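Local coordinates for protein imine reductase (Bacillus cereus, PDB 4D3D) that catalyses the NADPH-dependent, S-selective reduction of the imine 2-methylpyrroline, at residues M254-A257 / S258-V262; V262-T265 / T266-A269. All blocks are in the same frame, centred on the assembly; numbering follows the deposited sequence.

In the fold
Both contacts are local and lie end to end on helix 252-268 of the C-terminal domain, far from the Rossmann-type sheet of their own chain. Interaction 1 comes first in the chain and joins 254-257 to 258-262 near the start of the helix. Interaction 2 joins 262-265 to 266-269 and runs off the C-terminal end of the helix. They share Val262. Neither closes a loop, and they neither nest nor cross. Both are successive turns of one helix, which lies against helix 274-288 of its own chain and touches the second subunit from Ser258 to Glu268. Interaction 2 also meets helix 182-210 of its own chain and the start of helix 115-127 of the second subunit.

Interaction 1: M254-A257 / S258-V262; sequences MGLA and SVEHV
Four successive backbone bonds join Met254-Ala257 to Ser258-His261 as a regular alpha-helical turn. Glu260 N to Leu256 O is the shortest, at 2.9 Å, with an N-H...O angle of 164°. Val259 N to Gly255 O follows at 3.0 Å. The carbonyl of Ala257 does double work. It accepts from His261 N at 3.2 Å and from a water at 2.9 Å from Ala257 O. The same water donates to Glu260 OE1, also at 2.9 Å, and so bridges the glutamate to the backbone one turn back. Glu260 CG lies beside its own backbone N (chi1 -73°), and the chain beyond it is extended. This lays the carboxylate back along the helix, with Glu260 OE1 3.6 Å from Ala257 CA. Glu260 OE2 comes 3.9 Å from Leu256 CG, where the two side chains cross at a slant. The His261 ring has Ala257 O and the water over one face, both displaced toward the rim. Val259 CG2 packs 3.3 Å from Gly255 O. Ser258 OG is hydrogen-bonded to Trp195 NE1 of the second subunit, and Val259 packs on that same tryptophan. Leu256 turns to helix 274-288 and meets Leu280, Phe283, Arg284 and Met287, so this turn joins that helix to the subunit interface.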
ATOM      1  N   MET B 254      15.540  10.371  -7.813  1.00 14.15           N
ATOM      2  CA  MET B 254      14.443  11.314  -7.501  1.00 16.36           C
ATOM      3  C   MET B 254      13.468  10.685  -6.431  1.00 14.26           C
ATOM      4  O   MET B 254      12.937  11.434  -5.575  1.00 15.96           O
ATOM      5  CB  MET B 254      13.680  11.747  -8.738  1.00 19.95           C
ATOM      6  CG  MET B 254      14.491  12.485  -9.785  1.00 27.94           C
ATOM      7  SD  MET B 254      15.134  14.011  -9.111  1.00 34.50           S
ATOM      8  CE  MET B 254      13.721  15.094  -9.279  1.00 36.72           C
ATOM      9  N   GLY B 255      13.221   9.417  -6.556  1.00 14.83           N
ATOM     10  CA  GLY B 255      12.458   8.662  -5.530  1.00 14.29           C
ATOM     11  C   GLY B 255      13.105   8.726  -4.189  1.00 15.74           C
ATOM     12  O   GLY B 255      12.442   8.943  -3.189  1.00 15.52           O
ATOM     13  N   LEU B 256      14.441   8.478  -4.131  1.00 14.26           N
ATOM     14  CA  LEU B 256      15.149   8.603  -2.859  1.00 15.25           C
ATOM     15  C   LEU B 256      14.972   9.975  -2.181  1.00 14.72           C
ATOM     16  O   LEU B 256      14.666  10.124  -1.040  1.00 13.20           O
ATOM     17  CB  LEU B 256      16.679   8.373  -3.053  1.00 16.16           C
ATOM     18  CG  LEU B 256      17.562   8.594  -1.854  1.00 19.38           C
ATOM     19  CD1 LEU B 256      17.274   7.630  -0.722  1.00 23.08           C
ATOM     20  CD2 LEU B 256      19.074   8.581  -2.277  1.00 20.53           C
ATOM     21  N   ALA B 257      15.115  11.061  -2.985  1.00 15.50           N
ATOM     22  CA  ALA B 257      14.934  12.360  -2.451  1.00 16.80           C
ATOM     23  C   ALA B 257      13.509  12.598  -1.890  1.00 15.58           C
ATOM     24  O   ALA B 257      13.334  13.240  -0.876  1.00 16.81           O
ATOM     25  CB  ALA B 257      15.200  13.393  -3.556  1.00 16.87           C
ATOM     26  N   SER B 258      12.531  12.077  -2.580  1.00 15.08           N
ATOM     27  CA  SER B 258      11.154  12.143  -2.137  1.00 15.02           C
ATOM     28  C   SER B 258      10.899  11.391  -0.778  1.00 14.80           C
ATOM     29  O   SER B 258      10.303  11.937   0.157  1.00 15.24           O
ATOM     30  CB  SER B 258      10.282  11.580  -3.214  1.00 18.15           C
ATOM     31  OG  SER B 258       8.930  11.610  -2.911  1.00 20.31           O
ATOM     32  N   VAL B 259      11.491  10.217  -0.681  1.00 14.49           N
ATOM     33  CA  VAL B 259      11.397   9.455   0.555  1.00 15.35           C
ATOM     34  C   VAL B 259      12.090  10.154   1.687  1.00 14.50           C
ATOM     35  O   VAL B 259      11.612  10.194   2.821  1.00 15.61           O
ATOM     36  CB  VAL B 259      11.921   8.003   0.355  1.00 15.42           C
ATOM     37  CG1 VAL B 259      11.907   7.254   1.680  1.00 17.44           C
ATOM     38  CG2 VAL B 259      11.071   7.257  -0.646  1.00 15.40           C
ATOM     39  N   GLU B 260      13.240  10.764   1.430  1.00 15.01           N
ATOM     40  CA  GLU B 260      13.964  11.551   2.441  1.00 16.18           C
ATOM     41  C   GLU B 260      13.100  12.665   3.015  1.00 15.96           C
ATOM     42  O   GLU B 260      13.062  12.859   4.234  1.00 15.19           O
ATOM     43  CB  GLU B 260      15.232  12.207   1.873  1.00 19.21           C
ATOM     44  CG  GLU B 260      16.367  11.272   1.613  1.00 23.30           C
ATOM     45  CD  GLU B 260      17.500  11.887   0.774  1.00 29.44           C
ATOM     46  OE1 GLU B 260      17.308  12.955   0.141  1.00 27.47           O
ATOM     47  OE2 GLU B 260      18.611  11.310   0.763  1.00 30.64           O
ATOM     48  N   HIS B 261      12.338  13.367   2.152  1.00 15.78           N
ATOM     49  CA  HIS B 261      11.387  14.369   2.641  1.00 15.55           C
ATOM     50  C   HIS B 261      10.243  13.795   3.488  1.00 14.86           C
ATOM     51  O   HIS B 261       9.800  14.402   4.447  1.00 15.35           O
ATOM     52  CB  HIS B 261      10.812  15.175   1.506  1.00 17.19           C
ATOM     53  CG  HIS B 261      11.833  16.091   0.945  1.00 19.66           C
ATOM     54  ND1 HIS B 261      11.768  16.589  -0.334  1.00 25.70           N
ATOM     55  CD2 HIS B 261      12.987  16.564   1.494  1.00 23.42           C
ATOM     56  CE1 HIS B 261      12.822  17.357  -0.546  1.00 25.43           C
ATOM     57  NE2 HIS B 261      13.539  17.418   0.568  1.00 27.88           N
ATOM     58  N   VAL B 262       9.785  12.569   3.168  1.00 14.42           N
ATOM     59  CA  VAL B 262       8.777  11.920   4.018  1.00 14.30           C
ATOM     60  C   VAL B 262       9.398  11.620   5.432  1.00 15.41           C
ATOM     61  O   VAL B 262       8.736  11.837   6.455  1.00 16.71           O
ATOM     62  CB  VAL B 262       8.228  10.631   3.347  1.00 14.50           C
ATOM     63  CG1 VAL B 262       7.410   9.813   4.357  1.00 15.29           C
ATOM     64  CG2 VAL B 262       7.400  10.910   2.104  1.00 15.02           C
TER
HETATM   65  O   HOH W   1      15.500  15.135  -0.237  1.00 22.59           O

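Interaction 2: V262-T265 / T266-A269; sequences VVHT and TQEA
Thr266 grips the carbonyl of Val262 twice. Its backbone N bonds to Val262 O at 2.9 Å, and its hydroxyl OG1 donates to Val262 O at 2.8 Å. The two donors reach the oxygen from opposite faces of the carbonyl plane, and the hydroxyl stands above that plane. Thr266 OG1 lies beside its own backbone N (chi1 -57°), which turns the hydroxyl back toward the preceding turn. This is a common way for a threonine to satisfy a buried hydroxyl within a helix, and Thr265 does likewise, with OG1 bonded to His261 O. The next carbonyls each take a backbone bond. Gln267 N meets Val263 O at 3.0 Å, and Glu268 N meets His264 O at the same length. Ala269 N reaches Thr265 O at 3.1 Å, but its N-H...O angle falls to 138°. It also makes a weak bond to Thr266 O as the helix gives way to a turn. His264 and Gln267 lie side by side and point the same way, with ring and amide planes 14° apart. Gln267 OE1 sits at the ring edge, 3.6 Å from His264 CD2. Glu268 CG packs 3.3 Å from His264 O. The Glu268 carboxylate is satisfied across the dimer: OE2 bonds to Thr114 OG1 and OE1 to Glu116 N, both of the second subunit. The end of helix 252-268 also sits against two helices of its own chain, with Val263 and Thr266 on Pro276 of helix 274-288, and Thr266 on His203 and Ile207 and Ala269 on Ala210 of helix 182-210.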
ATOM      1  N   VAL B 262       9.785  12.569   3.168  1.00 14.42           N
ATOM      2  CA  VAL B 262       8.777  11.920   4.018  1.00 14.30           C
ATOM      3  C   VAL B 262       9.398  11.620   5.432  1.00 15.41           C
ATOM      4  O   VAL B 262       8.736  11.837   6.455  1.00 16.71           O
ATOM      5  CB  VAL B 262       8.228  10.631   3.347  1.00 14.50           C
ATOM      6  CG1 VAL B 262       7.410   9.813   4.357  1.00 15.29           C
ATOM      7  CG2 VAL B 262       7.400  10.910   2.104  1.00 15.02           C
ATOM      8  N   VAL B 263      10.610  11.081   5.457  1.00 14.39           N
ATOM      9  CA  VAL B 263      11.313  10.831   6.692  1.00 16.82           C
ATOM     10  C   VAL B 263      11.493  12.115   7.522  1.00 17.59           C
ATOM     11  O   VAL B 263      11.172  12.151   8.705  1.00 17.59           O
ATOM     12  CB  VAL B 263      12.645  10.145   6.435  1.00 16.95           C
ATOM     13  CG1 VAL B 263      13.477  10.089   7.708  1.00 22.13           C
ATOM     14  CG2 VAL B 263      12.397   8.731   5.887  1.00 17.49           C
ATOM     15  N   HIS B 264      11.933  13.202   6.889  1.00 16.79           N
ATOM     16  CA  HIS B 264      12.040  14.444   7.588  1.00 17.39           C
ATOM     17  C   HIS B 264      10.742  14.968   8.152  1.00 16.28           C
ATOM     18  O   HIS B 264      10.741  15.480   9.248  1.00 17.82           O
ATOM     19  CB  HIS B 264      12.702  15.505   6.639  1.00 19.42           C
ATOM     20  CG  HIS B 264      14.091  15.165   6.227  1.00 25.52           C
ATOM     21  ND1 HIS B 264      14.691  15.699   5.092  1.00 31.22           N
ATOM     22  CD2 HIS B 264      15.007  14.354   6.786  1.00 30.18           C
ATOM     23  CE1 HIS B 264      15.908  15.208   4.969  1.00 32.75           C
ATOM     24  NE2 HIS B 264      16.143  14.422   6.006  1.00 33.76           N
ATOM     25  N   THR B 265       9.649  14.863   7.375  1.00 16.35           N
ATOM     26  CA  THR B 265       8.330  15.306   7.733  1.00 15.60           C
ATOM     27  C   THR B 265       7.907  14.545   9.002  1.00 16.52           C
ATOM     28  O   THR B 265       7.327  15.105   9.952  1.00 16.66           O
ATOM     29  CB  THR B 265       7.337  15.121   6.588  1.00 17.93           C
ATOM     30  OG1 THR B 265       7.740  15.956   5.487  1.00 16.33           O
ATOM     31  CG2 THR B 265       5.928  15.472   6.993  1.00 18.66           C
ATOM     32  N   THR B 266       8.200  13.238   8.967  1.00 14.44           N
ATOM     33  CA  THR B 266       7.881  12.351  10.112  1.00 16.44           C
ATOM     34  C   THR B 266       8.625  12.793  11.364  1.00 17.19           C
ATOM     35  O   THR B 266       7.953  12.935  12.403  1.00 19.07           O
ATOM     36  CB  THR B 266       8.244  10.894   9.743  1.00 17.04           C
ATOM     37  OG1 THR B 266       7.540  10.481   8.534  1.00 14.99           O
ATOM     38  CG2 THR B 266       7.803   9.913  10.884  1.00 19.40           C
ATOM     39  N   GLN B 267       9.938  13.011  11.282  1.00 17.77           N
ATOM     40  CA  GLN B 267      10.772  13.383  12.426  1.00 23.25           C
ATOM     41  C   GLN B 267      10.346  14.707  12.989  1.00 23.33           C
ATOM     42  O   GLN B 267      10.222  14.840  14.216  1.00 23.47           O
ATOM     43  CB  GLN B 267      12.203  13.527  12.050  1.00 27.94           C
ATOM     44  CG  GLN B 267      12.922  12.297  11.722  1.00 35.12           C
ATOM     45  CD  GLN B 267      14.270  12.565  11.050  1.00 42.66           C
ATOM     46  OE1 GLN B 267      14.414  13.443  10.195  1.00 42.54           O
ATOM     47  NE2 GLN B 267      15.252  11.763  11.400  1.00 46.39           N
ATOM     48  N   GLU B 268      10.036  15.679  12.120  1.00 21.54           N
ATOM     49  CA  GLU B 268       9.554  17.015  12.550  1.00 22.38           C
ATOM     50  C   GLU B 268       8.247  16.949  13.301  1.00 21.47           C
ATOM     51  O   GLU B 268       8.001  17.781  14.175  1.00 23.33           O
ATOM     52  CB  GLU B 268       9.233  17.935  11.307  1.00 22.69           C
ATOM     53  CG  GLU B 268      10.383  18.500  10.630  1.00 26.58           C
ATOM     54  CD  GLU B 268       9.850  19.268   9.349  1.00 22.67           C
ATOM     55  OE1 GLU B 268       8.538  19.420   9.092  1.00 28.95           O
ATOM     56  OE2 GLU B 268      10.784  19.666   8.686  1.00 31.28           O
ATOM     57  N   ALA B 269       7.370  15.987  12.971  1.00 19.86           N
ATOM     58  CA  ALA B 269       6.068  15.785  13.562  1.00 18.51           C
ATOM     59  C   ALA B 269       6.091  14.956  14.869  1.00 19.70           C
ATOM     60  O   ALA B 269       5.061  14.786  15.460  1.00 23.23           O
ATOM     61  CB  ALA B 269       5.064  15.208  12.573  1.00 20.58           C
TER